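Local coordinates for protein FkbI (Streptomyces hygroscopicus, PDB 1R2J) that probably acts as an FAD-dependent acyl-ACP dehydrogenase in making the methoxymalonyl extender unit of the polyketide immunosuppressant FK520, at residues A170-V175 with V199-G204. Sequence-based numbering, arbitrary orientation.
Sequences ADTPGV and VRVPAG
In T172 a chi1 of -56° sets OG1 beside the backbone N and swings CG2 to the far side of it; V199 places CG1 likewise (chi1 176°). CG2 of T172 and CG1 of V199 meet at 3.5 Å, a little tighter than usual for two carbons. CG2 of T172 also touches the backbone O of R200, at 3.4 Å. CG1 of V201 lies 4.2 Å from CG2 of T172, a looser contact. The threonine hydroxyl takes no part: OG1 is hydrogen-bonded to the carbonyl O of P169, which helps fix the rotation that presents CG2 to the strand. The other branch of V199 serves the far end of the loop. CG2 of V199 lies 3.8 Å from C of G174 and faces CB of V175 more loosely. Residues T172 to V175 form a type II beta turn, with G174 where a positive phi (100°) suits glycine. No hydrogen bond joins the two segments; methyls meet one another and backbone carbonyl groups. Cutting V199 back to an alanine removes both methyls and would probably leave a gap beside T172 and G174, setting the turn less firmly against the strand. The turn ends the loop that crosses from strand 164-169, in the three-stranded sheet, into strand 175-179 of the antiparallel sheet, within the middle beta domain of the acyl-CoA dehydrogenase fold. Strand 199-202, on which it rests, pairs antiparallel with strand 133-143, while V199 and V201 also pack on V168 of strand 164-169.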
loop_
_atom_site.group_PDB
_atom_site.type_symbol
_atom_site.label_atom_id
_atom_site.label_comp_id
_atom_site.label_asym_id
_atom_site.label_seq_id
_atom_site.Cartn_x
_atom_site.Cartn_y
_atom_site.Cartn_z
ATOM N N ALA A 170 2.170 17.634 -8.787
ATOM C CA ALA A 170 0.927 17.263 -9.457
ATOM C C ALA A 170 0.354 18.334 -10.382
ATOM O O ALA A 170 -0.403 18.022 -11.302
ATOM C CB ALA A 170 -0.119 16.876 -8.418
ATOM N N ASP A 171 0.714 19.590 -10.137
ATOM C CA ASP A 171 0.206 20.697 -10.936
ATOM C C ASP A 171 1.212 21.264 -11.936
ATOM O O ASP A 171 1.028 22.373 -12.438
ATOM C CB ASP A 171 -0.255 21.822 -10.014
ATOM C CG ASP A 171 0.812 22.221 -9.020
ATOM O OD1 ASP A 171 1.113 21.408 -8.123
ATOM O OD2 ASP A 171 1.355 23.342 -9.131
ATOM N N THR A 172 2.274 20.522 -12.225
ATOM C CA THR A 172 3.259 21.007 -13.175
ATOM C C THR A 172 2.602 20.943 -14.551
ATOM O O THR A 172 1.952 19.959 -14.895
ATOM C CB THR A 172 4.540 20.142 -13.166
ATOM O OG1 THR A 172 5.079 20.091 -11.839
ATOM C CG2 THR A 172 5.584 20.733 -14.091
ATOM N N PRO A 173 2.733 22.013 -15.345
ATOM C CA PRO A 173 2.124 21.999 -16.675
ATOM C C PRO A 173 2.530 20.743 -17.432
ATOM O O PRO A 173 3.685 20.325 -17.379
ATOM C CB PRO A 173 2.675 23.271 -17.308
ATOM C CG PRO A 173 2.731 24.202 -16.137
ATOM C CD PRO A 173 3.353 23.320 -15.067
ATOM N N GLY A 174 1.573 20.135 -18.121
ATOM C CA GLY A 174 1.864 18.930 -18.873
ATOM C C GLY A 174 1.466 17.634 -18.183
ATOM O O GLY A 174 1.499 16.575 -18.806
ATOM N N VAL A 175 1.105 17.692 -16.904
ATOM C CA VAL A 175 0.694 16.477 -16.214
ATOM C C VAL A 175 -0.816 16.394 -16.103
ATOM O O VAL A 175 -1.494 17.380 -15.796
ATOM C CB VAL A 175 1.297 16.364 -14.789
ATOM C CG1 VAL A 175 0.807 17.498 -13.924
ATOM C CG2 VAL A 175 0.898 15.025 -14.156
ATOM N N VAL A 199 7.077 17.083 -19.206
ATOM C CA VAL A 199 6.976 17.817 -17.951
ATOM C C VAL A 199 8.340 18.331 -17.511
ATOM O O VAL A 199 9.272 17.549 -17.319
ATOM C CB VAL A 199 6.397 16.924 -16.831
ATOM C CG1 VAL A 199 6.384 17.681 -15.514
ATOM C CG2 VAL A 199 4.991 16.476 -17.202
ATOM N N ARG A 200 8.454 19.647 -17.348
ATOM C CA ARG A 200 9.715 20.249 -16.928
ATOM C C ARG A 200 9.763 20.506 -15.423
ATOM O O ARG A 200 8.872 21.142 -14.861
ATOM C CB ARG A 200 9.964 21.573 -17.663
ATOM C CG ARG A 200 10.272 21.448 -19.148
ATOM C CD ARG A 200 9.016 21.238 -19.970
ATOM N NE ARG A 200 9.313 21.106 -21.398
ATOM C CZ ARG A 200 8.386 21.022 -22.349
ATOM N NH1 ARG A 200 7.100 21.058 -22.027
ATOM N NH2 ARG A 200 8.744 20.899 -23.623
ATOM N N VAL A 201 10.813 20.009 -14.780
ATOM C CA VAL A 201 10.995 20.199 -13.348
ATOM C C VAL A 201 12.468 20.448 -13.044
ATOM O O VAL A 201 13.341 20.122 -13.847
ATOM C CB VAL A 201 10.516 18.962 -12.542
ATOM C CG1 VAL A 201 9.017 18.798 -12.690
ATOM C CG2 VAL A 201 11.234 17.717 -13.017
ATOM N N PRO A 202 12.761 21.045 -11.880
ATOM C CA PRO A 202 14.146 21.328 -11.492
ATOM C C PRO A 202 14.993 20.062 -11.489
ATOM O O PRO A 202 14.503 18.977 -11.171
ATOM C CB PRO A 202 13.996 21.915 -10.092
ATOM C CG PRO A 202 12.672 22.604 -10.163
ATOM C CD PRO A 202 11.817 21.596 -10.892
ATOM N N ALA A 203 16.266 20.201 -11.845
ATOM C CA ALA A 203 17.169 19.059 -11.857
ATOM C C ALA A 203 17.213 18.455 -10.456
ATOM O O ALA A 203 17.519 17.270 -10.287
ATOM C CB ALA A 203 18.567 19.497 -12.289
ATOM N N GLY A 204 16.897 19.278 -9.458
ATOM C CA GLY A 204 16.906 18.815 -8.082
ATOM C C GLY A 204 15.766 17.867 -7.760
ATOM O O GLY A 204 15.766 17.214 -6.712
#